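Local coordinates for protein colicin-D (Escherichia coli, PDB 5ZNM) that kills Escherichia coli and closely related bacteria by inhibiting protein synthesis, and is represented here by its central domain and C-terminal tRNase domain, at residues S40-Q45 and T208-P213; L183-D188 and G192-T197; S56-L59 and G65-T68. All coordinates share one frame; numbering follows the deposited sequence.

In the fold
Contact 1 closes the widest loop of the three: the end of helix 32-42 meets strand 207-212 after 162 intervening residues, and the other two contacts are nested inside that loop. Inside it contact 3 comes first, as the hairpin of strands 56-61 and 65-71 at the edge of a five-stranded antiparallel sheet. Contact 2 opens only after contact 3 has closed, pairing strand 186-187 with strand 194-198. Strand 194-198 in turn lies beside strand 207-212, with I209 and V211 probably hydrogen-bonded to I196 and D194, so contacts 1 and 2 share one mixed sheet. Contact 3 stands apart, its nearest atoms about 7 Å from contact 1 and about 11 Å from contact 2.

Contact 1: S40-Q45 and T208-P213; sequences SVMNEQ and TILVNP
L210 pushes its CD1 methyl into the angle between V41 and M42 at the end of helix 32-42, and much of the contact gathers round this branch. L210 CD1 lies 3.5 Å from V41 CG1, while the leucine's other methyl, L210 CD2, stays 4.0 Å from V41 CG1. The two side chains cross obliquely. V41 has CG1 anti to its backbone nitrogen (chi1 160°), and it is this methyl that meets the leucine. M42 touches L210 CD1 from another direction, its CA at 3.9 Å and its CG at 4.0 Å. From there the methionine reaches on toward the strand for a second touch, at N212: the extended chi2 (-171°) carries SD to 4.2 Å from N212 CB, and the bend at chi3 (-62°) sets CE 4.1 Å from N212 ND2. These two side chains cross at about a right angle. No hydrogen bond joins the segments, so the grip is van der Waals in kind. Flexible, unbranched methionine suits the task of following a surface that changes from leucine to asparagine. The amide of N212 is held elsewhere: ND2 bonds to the hydroxyl of T232 and OD1 to the backbone of V214, so a polar residue can be buried here under a thioether. M42 also touches V49, which L210 meets as well, on the neighbouring strand 49-51. The whole is a helix end packed by its apolar side chains on one face of a mixed beta sheet, with V211 turned to the other face.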
ATOM      1  N   SER A  40     -20.377   7.951 -14.180  1.00 26.55           N
ATOM      2  CA  SER A  40     -21.271   7.095 -14.972  1.00 25.04           C
ATOM      3  C   SER A  40     -20.486   6.060 -15.762  1.00 25.08           C
ATOM      4  O   SER A  40     -20.813   4.867 -15.754  1.00 26.83           O
ATOM      5  CB  SER A  40     -22.108   7.931 -15.949  1.00 33.06           C
ATOM      6  OG  SER A  40     -23.197   8.580 -15.322  1.00 44.31           O
ATOM      7  N   VAL A  41     -19.453   6.515 -16.470  1.00 22.37           N
ATOM      8  CA  VAL A  41     -18.742   5.654 -17.406  1.00 24.17           C
ATOM      9  C   VAL A  41     -17.939   4.584 -16.669  1.00 29.82           C
ATOM     10  O   VAL A  41     -17.842   3.440 -17.131  1.00 34.98           O
ATOM     11  CB  VAL A  41     -17.866   6.525 -18.326  1.00 31.12           C
ATOM     12  CG1 VAL A  41     -16.776   5.725 -18.959  1.00 39.12           C
ATOM     13  CG2 VAL A  41     -18.731   7.169 -19.399  1.00 30.84           C
ATOM     14  N   MET A  42     -17.368   4.917 -15.510  1.00 27.88           N
ATOM     15  CA  MET A  42     -16.590   3.918 -14.777  1.00 25.04           C
ATOM     16  C   MET A  42     -17.463   2.917 -14.035  1.00 26.34           C
ATOM     17  O   MET A  42     -16.967   1.860 -13.628  1.00 28.36           O
ATOM     18  CB  MET A  42     -15.647   4.583 -13.778  1.00 29.17           C
ATOM     19  CG  MET A  42     -14.435   5.223 -14.417  1.00 29.21           C
ATOM     20  SD  MET A  42     -13.254   5.757 -13.180  1.00 26.61           S
ATOM     21  CE  MET A  42     -14.239   6.963 -12.292  1.00 24.23           C
ATOM     22  N   ASN A  43     -18.742   3.220 -13.849  1.00 32.18           N
ATOM     23  CA  ASN A  43     -19.654   2.323 -13.158  1.00 39.30           C
ATOM     24  C   ASN A  43     -20.468   1.449 -14.106  1.00 40.91           C
ATOM     25  O   ASN A  43     -21.368   0.738 -13.649  1.00 52.32           O
ATOM     26  CB  ASN A  43     -20.574   3.123 -12.239  1.00 36.22           C
ATOM     27  CG  ASN A  43     -19.918   3.447 -10.920  1.00 41.58           C
ATOM     28  OD1 ASN A  43     -19.971   2.650  -9.982  1.00 46.90           O
ATOM     29  ND2 ASN A  43     -19.277   4.612 -10.838  1.00 31.31           N
ATOM     30  N   GLU A  44     -20.170   1.469 -15.404  1.00 43.19           N
ATOM     31  CA  GLU A  44     -20.750   0.469 -16.294  1.00 52.15           C
ATOM     32  C   GLU A  44     -20.290  -0.925 -15.869  1.00 49.56           C
ATOM     33  O   GLU A  44     -19.216  -1.097 -15.285  1.00 46.04           O
ATOM     34  CB  GLU A  44     -20.362   0.746 -17.749  1.00 56.88           C
ATOM     35  CG  GLU A  44     -20.995   1.999 -18.357  1.00 65.13           C
ATOM     36  CD  GLU A  44     -22.245   1.702 -19.175  1.00 78.12           C
ATOM     37  OE1 GLU A  44     -22.273   0.672 -19.882  1.00 80.73           O
ATOM     38  OE2 GLU A  44     -23.201   2.504 -19.112  1.00 85.25           O
ATOM     39  N   GLN A  45     -21.118  -1.932 -16.170  1.00 55.48           N
ATOM     40  CA  GLN A  45     -20.900  -3.262 -15.604  1.00 51.01           C
ATOM     41  C   GLN A  45     -19.594  -3.887 -16.090  1.00 41.28           C
ATOM     42  O   GLN A  45     -18.918  -4.589 -15.329  1.00 44.43           O
ATOM     43  CB  GLN A  45     -22.088  -4.174 -15.929  1.00 59.05           C
ATOM     44  CG  GLN A  45     -22.086  -4.796 -17.332  1.00 69.84           C
ATOM     45  CD  GLN A  45     -22.523  -3.837 -18.431  1.00 77.45           C
ATOM     46  OE1 GLN A  45     -22.522  -2.613 -18.255  1.00 76.22           O
ATOM     47  NE2 GLN A  45     -22.906  -4.396 -19.581  1.00 79.27           N
ATOM     48  N   THR A 208     -11.803  -1.953 -24.487  1.00 17.51           N
ATOM     49  CA  THR A 208     -11.609  -0.620 -23.933  1.00 19.12           C
ATOM     50  C   THR A 208     -11.187  -0.698 -22.465  1.00 19.48           C
ATOM     51  O   THR A 208     -11.836  -1.382 -21.670  1.00 21.85           O
ATOM     52  CB  THR A 208     -12.907   0.162 -24.050  1.00 23.65           C
ATOM     53  OG1 THR A 208     -13.205   0.375 -25.438  1.00 29.18           O
ATOM     54  CG2 THR A 208     -12.785   1.479 -23.307  1.00 22.60           C
ATOM     55  N   ILE A 209     -10.114   0.008 -22.105  1.00 17.98           N
ATOM     56  CA  ILE A 209      -9.689   0.130 -20.710  1.00 14.73           C
ATOM     57  C   ILE A 209      -9.742   1.600 -20.354  1.00 17.24           C
ATOM     58  O   ILE A 209      -9.198   2.429 -21.087  1.00 17.43           O
ATOM     59  CB  ILE A 209      -8.273  -0.432 -20.484  1.00 17.17           C
ATOM     60  CG1 ILE A 209      -8.244  -1.930 -20.794  1.00 23.68           C
ATOM     61  CG2 ILE A 209      -7.798  -0.169 -19.047  1.00 16.11           C
ATOM     62  CD1 ILE A 209      -6.874  -2.415 -21.161  1.00 26.27           C
ATOM     63  N   LEU A 210     -10.446   1.925 -19.277  1.00 19.35           N
ATOM     64  CA  LEU A 210     -10.540   3.301 -18.808  1.00 20.15           C
ATOM     65  C   LEU A 210      -9.347   3.622 -17.915  1.00 21.71           C
ATOM     66  O   LEU A 210      -8.816   2.749 -17.226  1.00 18.53           O
ATOM     67  CB  LEU A 210     -11.844   3.508 -18.033  1.00 16.14           C
ATOM     68  CG  LEU A 210     -13.126   3.261 -18.828  1.00 22.91           C
ATOM     69  CD1 LEU A 210     -14.350   3.371 -17.937  1.00 23.76           C
ATOM     70  CD2 LEU A 210     -13.229   4.232 -19.992  1.00 26.19           C
ATOM     71  N   VAL A 211      -8.931   4.884 -17.913  1.00 17.51           N
ATOM     72  CA  VAL A 211      -7.873   5.313 -17.004  1.00 15.78           C
ATOM     73  C   VAL A 211      -8.393   6.504 -16.221  1.00 16.95           C
ATOM     74  O   VAL A 211      -8.802   7.506 -16.819  1.00 18.42           O
ATOM     75  CB  VAL A 211      -6.576   5.677 -17.743  1.00 20.79           C
ATOM     76  CG1 VAL A 211      -5.496   6.052 -16.755  1.00 22.41           C
ATOM     77  CG2 VAL A 211      -6.094   4.523 -18.602  1.00 17.78           C
ATOM     78  N   ASN A 212      -8.403   6.387 -14.892  1.00 17.20           N
ATOM     79  CA  ASN A 212      -8.689   7.528 -14.038  1.00 18.73           C
ATOM     80  C   ASN A 212      -7.365   8.268 -13.812  1.00 17.89           C
ATOM     81  O   ASN A 212      -6.504   7.735 -13.118  1.00 19.16           O
ATOM     82  CB  ASN A 212      -9.300   7.072 -12.713  1.00 19.92           C
ATOM     83  CG  ASN A 212      -9.736   8.233 -11.834  1.00 21.77           C
ATOM     84  OD1 ASN A 212      -9.369   9.398 -12.058  1.00 17.82           O
ATOM     85  ND2 ASN A 212     -10.499   7.910 -10.798  1.00 18.79           N
ATOM     86  N   PRO A 213      -7.151   9.437 -14.385  1.00 17.40           N
ATOM     87  CA  PRO A 213      -5.843  10.084 -14.268  1.00 18.96           C
ATOM     88  C   PRO A 213      -5.582  10.720 -12.915  1.00 21.38           C
ATOM     89  O   PRO A 213      -4.452  11.154 -12.684  1.00 21.54           O
ATOM     90  CB  PRO A 213      -5.871  11.148 -15.379  1.00 19.80           C
ATOM     91  CG  PRO A 213      -7.276  11.443 -15.593  1.00 21.95           C
ATOM     92  CD  PRO A 213      -8.076  10.226 -15.215  1.00 12.93           C
TER

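Contact 2: L183-D188 and G192-T197; sequences LNAVRD and GLDKIT. With GOL (glycerol), chain M.
The guanidinium of R187 has G192 O over one face, while D194 OD1 and L193 O stand at its edge, near its plane. These groups meet at the turn end of an antiparallel beta hairpin, strand 186-187 against strand 194-198. R187 and D194 form a non-hydrogen-bonded pair, where side chains on one sheet face come close; their salt bridge runs from NE to D194 OD1 at 2.8 Å. The flat groups are turned 39° from each other, and NE meets OD1 from above the carboxylate plane. Bends at chi2 (73°) and chi3 (43°) curl the arginine so that its NE edge turns to the carboxylate. NH1 is bonded further to Q26 O, tying the hairpin to the N-terminal part of the chain. Next along, V186 and K195 are the hydrogen-bonded pair, with V186 N to K195 O at 2.8 Å and K195 N returning to V186 O. D188 N reaches L193 O at 2.8 Å and D188 O accepts the N-H of G192, whose positive phi glycine adopts easily. A glycerol, probably from the crystallisation liquor, lies by D188 and K195, its O3 very close to D188 OD2 and its O1 weakly bonded by K195 NZ. The small A185 lets I196 CG1 come within 3.6 Å of its CB. There the strands part: one water donates to N184 O at 2.9 Å and accepts from T197 N at 3.2 Å.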
ATOM      1  N   LEU A 183       1.427   1.422 -25.407  1.00 23.58           N
ATOM      2  CA  LEU A 183       0.207   2.053 -25.880  1.00 24.48           C
ATOM      3  C   LEU A 183       0.062   3.454 -25.298  1.00 23.67           C
ATOM      4  O   LEU A 183       0.568   3.744 -24.212  1.00 21.34           O
ATOM      5  CB  LEU A 183      -1.005   1.204 -25.518  1.00 22.62           C
ATOM      6  CG  LEU A 183      -0.892  -0.246 -25.998  1.00 26.84           C
ATOM      7  CD1 LEU A 183      -2.135  -1.024 -25.642  1.00 22.82           C
ATOM      8  CD2 LEU A 183      -0.659  -0.270 -27.490  1.00 29.32           C
ATOM      9  N   ASN A 184      -0.627   4.326 -26.030  1.00 21.63           N
ATOM     10  CA  ASN A 184      -0.934   5.682 -25.581  1.00 18.93           C
ATOM     11  C   ASN A 184      -2.432   5.817 -25.339  1.00 23.10           C
ATOM     12  O   ASN A 184      -3.245   5.376 -26.163  1.00 26.91           O
ATOM     13  CB  ASN A 184      -0.498   6.732 -26.612  1.00 23.31           C
ATOM     14  CG  ASN A 184       1.001   6.747 -26.846  1.00 27.85           C
ATOM     15  OD1 ASN A 184       1.465   6.862 -27.990  1.00 35.88           O
ATOM     16  ND2 ASN A 184       1.765   6.640 -25.775  1.00 17.58           N
ATOM     17  N   ALA A 185      -2.800   6.436 -24.219  1.00 17.27           N
ATOM     18  CA  ALA A 185      -4.207   6.639 -23.903  1.00 19.34           C
ATOM     19  C   ALA A 185      -4.715   7.926 -24.543  1.00 25.10           C
ATOM     20  O   ALA A 185      -3.958   8.876 -24.743  1.00 27.52           O
ATOM     21  CB  ALA A 185      -4.410   6.684 -22.391  1.00 23.70           C
ATOM     22  N   VAL A 186      -6.012   7.950 -24.877  1.00 19.27           N
ATOM     23  CA  VAL A 186      -6.659   9.133 -25.444  1.00 21.42           C
ATOM     24  C   VAL A 186      -7.454   9.832 -24.355  1.00 23.43           C
ATOM     25  O   VAL A 186      -8.253   9.198 -23.656  1.00 20.52           O
ATOM     26  CB  VAL A 186      -7.583   8.775 -26.620  1.00 24.19           C
ATOM     27  CG1 VAL A 186      -8.301  10.026 -27.100  1.00 22.87           C
ATOM     28  CG2 VAL A 186      -6.808   8.121 -27.742  1.00 24.11           C
ATOM     29  N   ARG A 187      -7.248  11.142 -24.210  1.00 21.35           N
ATOM     30  CA  ARG A 187      -8.013  11.913 -23.243  1.00 22.37           C
ATOM     31  C   ARG A 187      -9.394  12.219 -23.806  1.00 26.62           C
ATOM     32  O   ARG A 187      -9.522  12.777 -24.901  1.00 26.17           O
ATOM     33  CB  ARG A 187      -7.274  13.203 -22.884  1.00 19.25           C
ATOM     34  CG  ARG A 187      -8.080  14.238 -22.099  1.00 23.01           C
ATOM     35  CD  ARG A 187      -8.321  13.821 -20.631  1.00 20.65           C
ATOM     36  NE  ARG A 187      -7.148  13.236 -19.975  1.00 22.05           N
ATOM     37  CZ  ARG A 187      -6.225  13.918 -19.294  1.00 23.08           C
ATOM     38  NH1 ARG A 187      -6.292  15.244 -19.187  1.00 25.51           N
ATOM     39  NH2 ARG A 187      -5.217  13.270 -18.720  1.00 22.84           N
ATOM     40  N   ASP A 188     -10.421  11.838 -23.055  1.00 20.10           N
ATOM     41  CA  ASP A 188     -11.804  12.165 -23.374  1.00 23.48           C
ATOM     42  C   ASP A 188     -12.116  13.521 -22.746  1.00 25.46           C
ATOM     43  O   ASP A 188     -12.183  13.645 -21.519  1.00 23.67           O
ATOM     44  CB  ASP A 188     -12.736  11.076 -22.849  1.00 20.70           C
ATOM     45  CG  ASP A 188     -14.189  11.309 -23.231  1.00 29.43           C
ATOM     46  OD1 ASP A 188     -14.546  12.437 -23.635  1.00 26.80           O
ATOM     47  OD2 ASP A 188     -14.981  10.358 -23.117  1.00 33.93           O
ATOM     48  N   GLY A 192     -12.937  13.798 -18.835  1.00 19.06           N
ATOM     49  CA  GLY A 192     -11.672  13.912 -18.138  1.00 22.69           C
ATOM     50  C   GLY A 192     -10.999  12.592 -17.826  1.00 23.19           C
ATOM     51  O   GLY A 192     -10.043  12.575 -17.049  1.00 22.70           O
ATOM     52  N   LEU A 193     -11.484  11.481 -18.390  1.00 19.92           N
ATOM     53  CA  LEU A 193     -10.847  10.174 -18.284  1.00 18.93           C
ATOM     54  C   LEU A 193     -10.006   9.900 -19.525  1.00 20.06           C
ATOM     55  O   LEU A 193     -10.165  10.538 -20.568  1.00 25.49           O
ATOM     56  CB  LEU A 193     -11.883   9.049 -18.134  1.00 17.01           C
ATOM     57  CG  LEU A 193     -12.836   9.106 -16.939  1.00 21.74           C
ATOM     58  CD1 LEU A 193     -13.905   8.013 -17.061  1.00 23.11           C
ATOM     59  CD2 LEU A 193     -12.075   9.002 -15.611  1.00 28.23           C
ATOM     60  N   ASP A 194      -9.115   8.924 -19.410  1.00 18.44           N
ATOM     61  CA  ASP A 194      -8.360   8.475 -20.567  1.00 20.85           C
ATOM     62  C   ASP A 194      -8.860   7.108 -20.998  1.00 19.73           C
ATOM     63  O   ASP A 194      -9.523   6.392 -20.239  1.00 20.69           O
ATOM     64  CB  ASP A 194      -6.862   8.424 -20.275  1.00 19.15           C
ATOM     65  CG  ASP A 194      -6.293   9.792 -19.985  1.00 31.57           C
ATOM     66  OD1 ASP A 194      -6.405  10.690 -20.856  1.00 27.99           O
ATOM     67  OD2 ASP A 194      -5.753   9.972 -18.875  1.00 34.59           O
ATOM     68  N   LYS A 195      -8.539   6.750 -22.236  1.00 20.94           N
ATOM     69  CA  LYS A 195      -8.969   5.462 -22.763  1.00 19.78           C
ATOM     70  C   LYS A 195      -7.815   4.813 -23.500  1.00 17.10           C
ATOM     71  O   LYS A 195      -7.159   5.460 -24.324  1.00 22.26           O
ATOM     72  CB  LYS A 195     -10.177   5.624 -23.695  1.00 23.16           C
ATOM     73  CG  LYS A 195     -10.726   4.314 -24.265  1.00 36.42           C
ATOM     74  CD  LYS A 195     -12.126   4.537 -24.846  1.00 39.85           C
ATOM     75  CE  LYS A 195     -12.408   3.653 -26.047  1.00 43.76           C
ATOM     76  NZ  LYS A 195     -13.821   3.785 -26.512  1.00 45.15           N
ATOM     77  N   ILE A 196      -7.576   3.543 -23.187  1.00 17.22           N
ATOM     78  CA  ILE A 196      -6.657   2.683 -23.923  1.00 18.12           C
ATOM     79  C   ILE A 196      -7.490   1.612 -24.621  1.00 21.38           C
ATOM     80  O   ILE A 196      -8.432   1.069 -24.034  1.00 21.77           O
ATOM     81  CB  ILE A 196      -5.611   2.063 -22.970  1.00 16.66           C
ATOM     82  CG1 ILE A 196      -4.614   3.142 -22.522  1.00 17.48           C
ATOM     83  CG2 ILE A 196      -4.887   0.907 -23.618  1.00 17.20           C
ATOM     84  CD1 ILE A 196      -3.846   2.746 -21.266  1.00 21.44           C
ATOM     85  N   THR A 197      -7.183   1.332 -25.882  1.00 20.27           N
ATOM     86  CA  THR A 197      -7.924   0.305 -26.607  1.00 24.30           C
ATOM     87  C   THR A 197      -6.989  -0.823 -27.008  1.00 22.91           C
ATOM     88  O   THR A 197      -5.901  -0.576 -27.540  1.00 26.83           O
ATOM     89  CB  THR A 197      -8.624   0.875 -27.836  1.00 23.33           C
ATOM     90  OG1 THR A 197      -7.655   1.469 -28.708  1.00 25.78           O
ATOM     91  CG2 THR A 197      -9.663   1.922 -27.422  1.00 18.68           C
TER
HETATM   92  C1  GOL M 711     -15.018   6.076 -22.591  1.00 33.32           C
HETATM   93  O1  GOL M 711     -15.075   5.391 -23.828  1.00 36.67           O
HETATM   94  C2  GOL M 711     -14.211   7.358 -22.758  1.00 40.47           C
HETATM   95  O2  GOL M 711     -13.061   7.148 -23.533  1.00 45.80           O
HETATM   96  C3  GOL M 711     -13.786   7.912 -21.406  1.00 38.65           C
HETATM   97  O3  GOL M 711     -14.574   9.048 -21.141  1.00 40.19           O
HETATM   98  O   HOH W   1      -4.575   2.844 -26.876  1.00 29.13           O
HETATM   99  O   HOH W   2      -4.040  10.979 -22.388  1.00 28.84           O

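Contact 3: S56-L59 and G65-T68; sequences SVQL and GVWT
L59 and W67 face each other as a hydrogen-bonded antiparallel pair, with W67 N to L59 O at 2.8 Å and nearly straight (175°), and L59 N to W67 O at 2.9 Å. The indole, with its CG anti to the backbone nitrogen (chi1 179°), extends alongside the opposite strand, on the sheet face it shares with L59, where CE3 is 4.2 Å from L59 CB and L59 N lies at the ring's edge. A large aromatic suits this place, since it also packs on I73 of the second subunit. On the other face Q58 and T68 lie side by side, pointing the same way, with Q58 CG 3.9 Å from T68 OG1. The methyl of T68, CG2, sits 4.0 Å from S56 CB, and Q58 OE1 comes to 3.8 Å from V66 CG1. The amide of Q58 is held by N51 O and by S56 OG, both taking an N-H of NE2; the bond from NE2 to S56 OG is 2.9 Å long and in the amide plane, and S56 OG is bonded on to T53 O. Two bonds from one buried nitrogen fix the amide's rotation, so this hairpin combines one sheet face carrying L59 and the indole of W67 with another carrying T68 and a firmly oriented Q58.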
ATOM      1  N   SER A  56       2.076   1.934  -7.980  1.00 16.71           N
ATOM      2  CA  SER A  56       1.107   1.072  -7.328  1.00 14.97           C
ATOM      3  C   SER A  56       0.973  -0.246  -8.082  1.00 17.81           C
ATOM      4  O   SER A  56       1.273  -0.346  -9.269  1.00 19.38           O
ATOM      5  CB  SER A  56      -0.256   1.774  -7.228  1.00 18.53           C
ATOM      6  OG  SER A  56      -0.813   2.025  -8.521  1.00 21.05           O
ATOM      7  N   VAL A  57       0.546  -1.266  -7.353  1.00 19.23           N
ATOM      8  CA  VAL A  57       0.095  -2.530  -7.934  1.00 15.39           C
ATOM      9  C   VAL A  57      -1.422  -2.537  -7.876  1.00 14.81           C
ATOM     10  O   VAL A  57      -2.012  -2.164  -6.855  1.00 18.53           O
ATOM     11  CB  VAL A  57       0.680  -3.735  -7.170  1.00 16.98           C
ATOM     12  CG1 VAL A  57       0.151  -5.059  -7.756  1.00 16.83           C
ATOM     13  CG2 VAL A  57       2.205  -3.695  -7.188  1.00 17.81           C
ATOM     14  N   GLN A  58      -2.068  -2.961  -8.964  1.00 15.18           N
ATOM     15  CA  GLN A  58      -3.518  -2.909  -9.008  1.00 14.58           C
ATOM     16  C   GLN A  58      -4.072  -4.194  -9.596  1.00 17.65           C
ATOM     17  O   GLN A  58      -3.471  -4.809 -10.484  1.00 16.34           O
ATOM     18  CB  GLN A  58      -4.027  -1.723  -9.835  1.00 14.38           C
ATOM     19  CG  GLN A  58      -3.745  -0.364  -9.178  1.00 14.33           C
ATOM     20  CD  GLN A  58      -4.064   0.802 -10.113  1.00 15.58           C
ATOM     21  OE1 GLN A  58      -5.032   0.754 -10.868  1.00 18.78           O
ATOM     22  NE2 GLN A  58      -3.230   1.860 -10.070  1.00 15.95           N
ATOM     23  N   LEU A  59      -5.247  -4.572  -9.105  1.00 18.19           N
ATOM     24  CA  LEU A  59      -5.999  -5.695  -9.651  1.00 20.18           C
ATOM     25  C   LEU A  59      -7.428  -5.227  -9.824  1.00 17.55           C
ATOM     26  O   LEU A  59      -8.080  -4.856  -8.845  1.00 19.87           O
ATOM     27  CB  LEU A  59      -5.931  -6.916  -8.731  1.00 14.87           C
ATOM     28  CG  LEU A  59      -6.792  -8.109  -9.131  1.00 23.46           C
ATOM     29  CD1 LEU A  59      -6.390  -8.634 -10.492  1.00 22.87           C
ATOM     30  CD2 LEU A  59      -6.685  -9.220  -8.087  1.00 22.86           C
ATOM     31  N   GLY A  65     -14.696  -3.573  -8.929  1.00 32.14           N
ATOM     32  CA  GLY A  65     -13.780  -2.487  -8.596  1.00 29.98           C
ATOM     33  C   GLY A  65     -12.295  -2.814  -8.682  1.00 26.93           C
ATOM     34  O   GLY A  65     -11.858  -3.856  -9.185  1.00 25.66           O
ATOM     35  N   VAL A  66     -11.506  -1.879  -8.151  1.00 19.08           N
ATOM     36  CA  VAL A  66     -10.050  -1.906  -8.237  1.00 14.40           C
ATOM     37  C   VAL A  66      -9.469  -2.098  -6.843  1.00 18.60           C
ATOM     38  O   VAL A  66      -9.840  -1.386  -5.902  1.00 22.04           O
ATOM     39  CB  VAL A  66      -9.507  -0.613  -8.871  1.00 19.63           C
ATOM     40  CG1 VAL A  66      -7.982  -0.611  -8.853  1.00 18.10           C
ATOM     41  CG2 VAL A  66     -10.044  -0.481 -10.296  1.00 21.92           C
ATOM     42  N   TRP A  67      -8.561  -3.062  -6.719  1.00 16.29           N
ATOM     43  CA  TRP A  67      -7.719  -3.232  -5.543  1.00 18.64           C
ATOM     44  C   TRP A  67      -6.361  -2.589  -5.813  1.00 14.54           C
ATOM     45  O   TRP A  67      -5.775  -2.810  -6.875  1.00 18.88           O
ATOM     46  CB  TRP A  67      -7.557  -4.722  -5.244  1.00 19.10           C
ATOM     47  CG  TRP A  67      -6.677  -5.077  -4.063  1.00 20.17           C
ATOM     48  CD1 TRP A  67      -7.071  -5.242  -2.775  1.00 24.70           C
ATOM     49  CD2 TRP A  67      -5.277  -5.365  -4.099  1.00 20.53           C
ATOM     50  NE1 TRP A  67      -5.999  -5.613  -1.996  1.00 21.79           N
ATOM     51  CE2 TRP A  67      -4.885  -5.694  -2.788  1.00 24.97           C
ATOM     52  CE3 TRP A  67      -4.315  -5.376  -5.116  1.00 22.92           C
ATOM     53  CZ2 TRP A  67      -3.569  -6.014  -2.460  1.00 27.05           C
ATOM     54  CZ3 TRP A  67      -3.014  -5.707  -4.796  1.00 26.89           C
ATOM     55  CH2 TRP A  67      -2.650  -6.024  -3.472  1.00 26.58           C
ATOM     56  N   THR A  68      -5.860  -1.810  -4.851  1.00 14.57           N
ATOM     57  CA  THR A  68      -4.613  -1.064  -4.993  1.00 18.59           C
ATOM     58  C   THR A  68      -3.656  -1.416  -3.856  1.00 24.12           C
ATOM     59  O   THR A  68      -4.074  -1.566  -2.702  1.00 22.79           O
ATOM     60  CB  THR A  68      -4.886   0.459  -4.975  1.00 20.85           C
ATOM     61  OG1 THR A  68      -5.765   0.804  -6.056  1.00 22.30           O
ATOM     62  CG2 THR A  68      -3.599   1.236  -5.118  1.00 19.23           C
TER